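Local coordinates for transcriptional regulator, SorC family (Enterococcus faecalis, PDB 2O0M), which probably regulates transcription by binding DNA, perhaps in response to a carbohydrate bound by its putative sugar-binding domain, at residues Lys122-Phe127 and Gly151-Met156; Asp129-Thr134 and Tyr302-Ala307; Asn133-Leu138 and Glu159-Leu164. All coordinates share one frame; numbering follows the deposited sequence.

Interaction 1 of 3, residues Lys122-Phe127 and Gly151-Met156. With PO4 (phosphate ion), chain B.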
# COMPACT_ATOMS: atom_id res chain seq x y z
N LYS A 122 -10.68 -0.63 -16.55
CA LYS A 122 -9.40 -0.33 -17.22
C LYS A 122 -8.53 0.62 -16.40
O LYS A 122 -7.30 0.58 -16.50
CB LYS A 122 -9.61 0.24 -18.64
CG LYS A 122 -8.30 0.72 -19.33
CD LYS A 122 -8.48 0.99 -20.83
CE LYS A 122 -7.23 1.61 -21.48
NZ LYS A 122 -6.89 2.98 -20.99
N VAL A 123 -9.14 1.46 -15.57
CA VAL A 123 -8.37 2.42 -14.77
C VAL A 123 -7.37 1.71 -13.85
O VAL A 123 -6.26 2.18 -13.69
CB VAL A 123 -9.28 3.37 -13.95
CG1 VAL A 123 -8.46 4.28 -13.02
CG2 VAL A 123 -10.14 4.23 -14.90
N LEU A 124 -7.76 0.57 -13.28
CA LEU A 124 -6.85 -0.20 -12.42
C LEU A 124 -5.69 -0.80 -13.22
O LEU A 124 -4.55 -0.83 -12.75
CB LEU A 124 -7.60 -1.29 -11.67
CG LEU A 124 -8.61 -0.82 -10.62
CD1 LEU A 124 -9.14 -2.01 -9.83
CD2 LEU A 124 -8.02 0.20 -9.66
N SER A 125 -5.99 -1.26 -14.42
CA SER A 125 -4.96 -1.72 -15.36
C SER A 125 -4.01 -0.56 -15.69
O SER A 125 -2.79 -0.73 -15.70
CB SER A 125 -5.60 -2.30 -16.64
OG SER A 125 -4.65 -2.42 -17.68
N ASP A 126 -4.59 0.60 -15.96
CA ASP A 126 -3.82 1.82 -16.17
C ASP A 126 -2.94 2.17 -14.97
O ASP A 126 -1.82 2.64 -15.14
CB ASP A 126 -4.73 3.00 -16.50
CG ASP A 126 -5.41 2.87 -17.85
OD1 ASP A 126 -4.91 2.13 -18.72
OD2 ASP A 126 -6.46 3.51 -18.03
N PHE A 127 -3.45 1.94 -13.76
CA PHE A 127 -2.60 2.15 -12.56
C PHE A 127 -1.34 1.27 -12.62
O PHE A 127 -0.28 1.68 -12.17
CB PHE A 127 -3.34 1.85 -11.25
CG PHE A 127 -4.38 2.88 -10.83
CD1 PHE A 127 -4.46 4.15 -11.39
CD2 PHE A 127 -5.27 2.55 -9.83
CE1 PHE A 127 -5.42 5.05 -10.96
CE2 PHE A 127 -6.23 3.44 -9.40
CZ PHE A 127 -6.30 4.70 -9.97
N GLY A 151 -4.65 -5.97 -0.97
CA GLY A 151 -5.95 -5.39 -1.23
C GLY A 151 -6.33 -5.46 -2.69
O GLY A 151 -5.53 -5.83 -3.54
N THR A 152 -7.58 -5.10 -2.98
CA THR A 152 -8.11 -5.25 -4.33
C THR A 152 -7.38 -4.38 -5.35
O THR A 152 -7.01 -4.85 -6.42
CB THR A 152 -9.62 -4.96 -4.36
OG1 THR A 152 -10.29 -5.84 -3.45
CG2 THR A 152 -10.18 -5.13 -5.75
N THR A 153 -7.14 -3.12 -5.01
CA THR A 153 -6.41 -2.22 -5.90
C THR A 153 -5.04 -2.76 -6.22
O THR A 153 -4.65 -2.84 -7.38
CB THR A 153 -6.27 -0.83 -5.26
OG1 THR A 153 -7.58 -0.29 -5.07
CG2 THR A 153 -5.46 0.10 -6.14
N MSE A 154 -4.30 -3.13 -5.18
CA MSE A 154 -2.95 -3.60 -5.37
C MSE A 154 -2.88 -4.92 -6.16
O MSE A 154 -1.95 -5.13 -6.94
CB MSE A 154 -2.25 -3.74 -4.03
CG MSE A 154 -1.98 -2.41 -3.33
SE MSE A 154 -0.68 -1.32 -4.28
CE MSE A 154 0.82 -2.52 -4.09
N ALA A 155 -3.86 -5.80 -5.97
CA ALA A 155 -3.91 -7.07 -6.70
C ALA A 155 -4.03 -6.78 -8.21
O ALA A 155 -3.31 -7.36 -9.03
CB ALA A 155 -5.08 -7.89 -6.24
N MSE A 156 -4.90 -5.85 -8.54
CA MSE A 156 -5.10 -5.48 -9.95
C MSE A 156 -3.92 -4.74 -10.55
O MSE A 156 -3.53 -4.98 -11.71
CB MSE A 156 -6.37 -4.66 -10.12
CG MSE A 156 -7.62 -5.44 -9.83
SE MSE A 156 -7.85 -7.06 -10.90
CE MSE A 156 -7.08 -6.48 -12.56
P PO4 B . -8.74 -1.91 -1.48
O1 PO4 B . -9.44 -0.68 -1.01
O2 PO4 B . -7.90 -1.67 -2.68
O3 PO4 B . -7.97 -2.51 -0.34
O4 PO4 B . -9.76 -2.95 -1.81
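Leu124 and Met156, a selenomethionine, make the main apolar contact between the two helices, toward its solvent-exposed margin, their side chains crossing at about a right angle. Leu124 CD1 rests against Met156 CG at 3.8 Å, and the two CB atoms lie 3.9 Å apart, so the side-chain bases meet too. The other leucine branch, CD2, points to Thr153 CG2, which stands off at 4.4 Å. That methyl also approaches Phe127 CD2 obliquely, while Val123 O sits over one ring face, offset toward its rim. On the side of the ring away from Val123 O, Ile306 of the central sheet packs against both Phe127 and Thr153. The short axes pass 9.1 Å apart with a crossing angle of -66°, and no hydrogen bond joins the two segments.

Strand 142-148 of the Rossmann-like sheet of the putative sugar-binding domain leads into segment 151-156, which carries an anion site common in such folds, a phosphate at the start of a helix, here 152-159. Gly151 occupies the N-cap and, having no side chain, lets phosphate O3 come within 3.6 Å of its CA. The ion probably came from the crystallisation liquor, although its position is consistent with a site for a phosphorylated sugar.

The polar contacts gather on the phosphate. Thr153 grips O2 twice: N donates over 2.8 Å at a nearly straight 163°, and OG1 also over 2.8 Å. With chi1 at -62° the hydroxyl lies beside the residue's own N, while CG2 is turned back to Leu124 and Phe127. Thr152 N adds a weak bond to O4, and Lys312 and Arg252 complete the site. Within segment 122-127, apart from the contact, Lys122 NZ forms a salt bridge with Asp126, meeting the syn lone pairs of both oxygens.

Interaction 2 of 3, residues Asp129-Thr134 and Tyr302-Ala307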
# COMPACT_ATOMS: atom_id res chain seq x y z
N ASP A 129 0.24 0.26 -15.43
CA ASP A 129 1.12 0.94 -16.38
C ASP A 129 1.84 2.11 -15.71
O ASP A 129 3.06 2.28 -15.86
CB ASP A 129 0.32 1.48 -17.58
CG ASP A 129 0.01 0.41 -18.61
OD1 ASP A 129 0.51 -0.73 -18.50
OD2 ASP A 129 -0.73 0.73 -19.56
N VAL A 130 1.09 2.91 -14.97
CA VAL A 130 1.63 4.12 -14.35
C VAL A 130 2.64 3.73 -13.27
O VAL A 130 3.72 4.32 -13.18
CB VAL A 130 0.51 5.01 -13.76
CG1 VAL A 130 1.09 6.20 -13.00
CG2 VAL A 130 -0.42 5.52 -14.88
N LEU A 131 2.31 2.72 -12.47
CA LEU A 131 3.27 2.29 -11.46
C LEU A 131 4.55 1.77 -12.12
O LEU A 131 5.66 2.05 -11.66
CB LEU A 131 2.71 1.23 -10.50
CG LEU A 131 3.67 0.80 -9.39
CD1 LEU A 131 4.03 1.99 -8.53
CD2 LEU A 131 3.07 -0.32 -8.55
N THR A 132 4.40 1.00 -13.20
CA THR A 132 5.57 0.49 -13.91
C THR A 132 6.47 1.65 -14.36
O THR A 132 7.67 1.66 -14.11
CB THR A 132 5.14 -0.40 -15.08
OG1 THR A 132 4.39 -1.50 -14.57
CG2 THR A 132 6.36 -0.95 -15.82
N ASN A 133 5.88 2.64 -15.01
CA ASN A 133 6.65 3.78 -15.50
C ASN A 133 7.29 4.57 -14.37
O ASN A 133 8.45 5.00 -14.46
CB ASN A 133 5.75 4.67 -16.36
CG ASN A 133 5.32 3.98 -17.64
OD1 ASN A 133 6.02 3.09 -18.16
ND2 ASN A 133 4.17 4.38 -18.17
N THR A 134 6.55 4.69 -13.27
CA THR A 134 7.00 5.42 -12.10
C THR A 134 8.20 4.72 -11.44
O THR A 134 9.21 5.35 -11.16
CB THR A 134 5.84 5.58 -11.10
OG1 THR A 134 4.82 6.41 -11.68
CG2 THR A 134 6.32 6.20 -9.79
N TYR A 302 11.40 6.10 -1.89
CA TYR A 302 10.41 5.92 -2.95
C TYR A 302 9.12 5.36 -2.34
O TYR A 302 9.05 4.19 -1.97
CB TYR A 302 10.97 5.03 -4.06
CG TYR A 302 12.33 5.50 -4.50
CD1 TYR A 302 12.51 6.79 -5.00
CD2 TYR A 302 13.45 4.70 -4.34
CE1 TYR A 302 13.78 7.25 -5.37
CE2 TYR A 302 14.72 5.15 -4.72
CZ TYR A 302 14.87 6.43 -5.22
OH TYR A 302 16.14 6.88 -5.59
N VAL A 303 8.14 6.23 -2.17
CA VAL A 303 6.90 5.88 -1.51
C VAL A 303 5.78 6.21 -2.47
O VAL A 303 5.65 7.34 -2.89
CB VAL A 303 6.72 6.67 -0.19
CG1 VAL A 303 5.41 6.28 0.48
CG2 VAL A 303 7.88 6.40 0.75
N VAL A 304 4.98 5.20 -2.82
CA VAL A 304 3.94 5.37 -3.81
C VAL A 304 2.63 4.87 -3.23
O VAL A 304 2.52 3.68 -2.90
CB VAL A 304 4.26 4.62 -5.12
CG1 VAL A 304 3.21 4.92 -6.18
CG2 VAL A 304 5.65 4.99 -5.63
N ALA A 305 1.66 5.78 -3.13
CA ALA A 305 0.29 5.45 -2.75
C ALA A 305 -0.56 5.37 -4.02
O ALA A 305 -0.48 6.24 -4.90
CB ALA A 305 -0.27 6.50 -1.84
N ILE A 306 -1.39 4.33 -4.12
CA ILE A 306 -2.24 4.14 -5.29
C ILE A 306 -3.67 3.97 -4.80
O ILE A 306 -3.98 2.98 -4.16
CB ILE A 306 -1.85 2.87 -6.09
CG1 ILE A 306 -0.36 2.90 -6.44
CG2 ILE A 306 -2.69 2.77 -7.36
CD1 ILE A 306 0.12 1.67 -7.23
N ALA A 307 -4.53 4.92 -5.13
CA ALA A 307 -5.91 4.89 -4.64
C ALA A 307 -6.76 5.78 -5.52
O ALA A 307 -6.41 6.94 -5.77
CB ALA A 307 -6.00 5.31 -3.19
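Leu131 and Thr134 meet Val304 and Ile306 without an aromatic ring or amide side chain among them, and the flat group of note is the peptide carbonyl of Val130. Its oxygen takes Thr134 OG1 over 2.8 Å from above the carbonyl plane, 42° out of it, and also accepts Thr134 N. Val130 O is thus held by two donors, and the buried hydroxyl is satisfied within its own helix by the one bond it gives, leaving the methyl, CG2, to face Val304 CG2 at 4.4 Å.

Leu131 does most of the packing through both branches. Its CG is anti to the backbone N (chi1 -177°), which carries the fork toward the strand. CD1 touches Val304 CG1 at 3.8 Å, where the two side chains meet at a slant, and CD2 meets Ile306 CD1 at 3.8 Å, nearer a right angle.

The helix segment runs almost opposite to the strand, 172° between their directions, as in the layered helices of a Rossmann-like domain. Val304 and Ile306, alternate residues, put their side chains on the face covered by helix 122-138. Strand 302-306 lies between parallel strands 238-245 and 328-332; Leu131 also reaches Val240 of the former, and Thr134 reaches Trp328 of the latter.

Interaction 3 of 3, residues Asn133-Leu138 and Glu159-Leu164; sequences NTLNLL and ENMGSL
The beta-alpha-beta crossover from strand 142-148 through helix 152-159 to strand 169-175 returns to the sheet by way of a loop, and there Met161 and Leu164 pack on Leu135 and Asn136 of the preceding helix, 122-138. Leu164 supplies most of the loop's apolar surface, a branch to each helix residue. Its CD1 lies 3.9 Å from Leu135 CB and also approaches Leu135 CD1, the two leucines being inclined to each other.

Selenomethionine Met161 approaches by its far end alone. Bends at chi2 (-77°) and chi3 bring CE to 4.1 Å from Leu135 CD1, roughly perpendicular to the leucine. Thus Leu135 is met by a methyl from each of two loop residues, a buried apolar patch that no direct hydrogen bond crosses.

At the exposed margin the amide of Asn136 takes over. Its OD1 is held by Arg169 NH2, which also bonds Leu164 O, so the guanidinium ties helix and loop together; a water gives further, weak links from Asn136 OD1 to Ser163 O. The remaining Leu164 methyl sits against the helix backbone, with CD2 3.7 Å from Asn136 N and 3.8 Å from Asn136 CB.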
# COMPACT_ATOMS: atom_id res chain seq x y z
N ASN A 133 5.88 2.64 -15.01
CA ASN A 133 6.65 3.78 -15.50
C ASN A 133 7.29 4.57 -14.37
O ASN A 133 8.45 5.00 -14.46
CB ASN A 133 5.75 4.67 -16.36
CG ASN A 133 5.32 3.98 -17.64
OD1 ASN A 133 6.02 3.09 -18.16
ND2 ASN A 133 4.17 4.38 -18.17
N THR A 134 6.55 4.69 -13.27
CA THR A 134 7.00 5.42 -12.10
C THR A 134 8.20 4.72 -11.44
O THR A 134 9.21 5.35 -11.16
CB THR A 134 5.84 5.58 -11.10
OG1 THR A 134 4.82 6.41 -11.68
CG2 THR A 134 6.32 6.20 -9.79
N LEU A 135 8.08 3.42 -11.19
CA LEU A 135 9.19 2.66 -10.62
C LEU A 135 10.37 2.54 -11.59
O LEU A 135 11.52 2.50 -11.16
CB LEU A 135 8.74 1.28 -10.15
CG LEU A 135 7.69 1.27 -9.03
CD1 LEU A 135 7.40 -0.14 -8.63
CD2 LEU A 135 8.12 2.10 -7.81
N ASN A 136 10.11 2.50 -12.89
CA ASN A 136 11.21 2.46 -13.85
C ASN A 136 12.06 3.72 -13.74
O ASN A 136 13.29 3.67 -13.79
CB ASN A 136 10.67 2.33 -15.27
CG ASN A 136 11.78 2.27 -16.30
OD1 ASN A 136 12.78 1.58 -16.11
ND2 ASN A 136 11.60 2.99 -17.40
N LEU A 137 11.38 4.85 -13.59
CA LEU A 137 12.06 6.14 -13.41
C LEU A 137 12.76 6.24 -12.05
O LEU A 137 13.89 6.71 -11.97
CB LEU A 137 11.05 7.29 -13.53
CG LEU A 137 11.50 8.70 -13.13
CD1 LEU A 137 12.46 9.25 -14.17
CD2 LEU A 137 10.33 9.66 -12.96
N LEU A 138 12.07 5.83 -10.99
CA LEU A 138 12.52 6.05 -9.62
C LEU A 138 13.60 5.07 -9.14
O LEU A 138 14.57 5.47 -8.50
CB LEU A 138 11.34 6.01 -8.62
CG LEU A 138 10.34 7.18 -8.59
CD1 LEU A 138 9.28 6.95 -7.52
CD2 LEU A 138 11.02 8.53 -8.37
N GLU A 159 -1.17 -7.33 -11.29
CA GLU A 159 -1.46 -8.14 -12.48
C GLU A 159 -1.13 -7.40 -13.77
O GLU A 159 -0.92 -8.03 -14.82
CB GLU A 159 -2.94 -8.55 -12.49
CG GLU A 159 -3.33 -9.51 -11.39
CD GLU A 159 -2.78 -10.92 -11.57
OE1 GLU A 159 -2.29 -11.24 -12.68
OE2 GLU A 159 -2.86 -11.70 -10.59
N ASN A 160 -1.08 -6.08 -13.70
CA ASN A 160 -0.92 -5.23 -14.88
C ASN A 160 0.41 -4.48 -14.95
O ASN A 160 0.53 -3.45 -15.63
CB ASN A 160 -2.10 -4.26 -14.94
CG ASN A 160 -3.39 -4.95 -15.36
OD1 ASN A 160 -3.58 -5.24 -16.54
ND2 ASN A 160 -4.29 -5.18 -14.41
N MSE A 161 1.43 -5.03 -14.30
CA MSE A 161 2.77 -4.43 -14.33
C MSE A 161 3.57 -4.90 -15.54
O MSE A 161 3.31 -5.98 -16.08
CB MSE A 161 3.54 -4.82 -13.08
CG MSE A 161 2.85 -4.43 -11.84
SE MSE A 161 3.07 -2.57 -11.60
CE MSE A 161 5.01 -2.45 -11.07
N GLY A 162 4.55 -4.09 -15.92
CA GLY A 162 5.50 -4.42 -16.99
C GLY A 162 6.88 -4.62 -16.42
O GLY A 162 7.09 -4.56 -15.21
N SER A 163 7.84 -4.84 -17.31
CA SER A 163 9.18 -5.22 -16.94
C SER A 163 9.93 -4.09 -16.21
O SER A 163 9.89 -2.94 -16.63
CB SER A 163 9.96 -5.61 -18.20
OG SER A 163 11.28 -6.00 -17.85
N LEU A 164 10.63 -4.45 -15.13
CA LEU A 164 11.54 -3.53 -14.44
C LEU A 164 12.95 -4.10 -14.28
O LEU A 164 13.88 -3.33 -14.04
CB LEU A 164 11.02 -3.17 -13.04
CG LEU A 164 9.69 -2.43 -13.03
CD1 LEU A 164 9.14 -2.28 -11.60
CD2 LEU A 164 9.80 -1.07 -13.69
O HOH W 1 13.03 -1.55 -17.16

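In the fold
All three contacts use helix 122-138, from its first turns to its last: interaction 1 joins it to helix 152-159, interaction 2 to strand 302-306, and interaction 3 to the loop after helix 152-159. The centre of interaction 2 lies about 11 Å from that of interaction 1 and about 8 Å from that of interaction 3; the outer two are about 13 Å apart. Along the chain helix 122-138 is followed by 151-156, 159-164 and 302-307, so the segments of interaction 1 alternate with those of the others. Ile306 is common ground for the first two, and Thr132 OG1 probably bonds Gly162 N between the last two. One helix thus joins chain-distant parts, with only interaction 1 at the phosphate site.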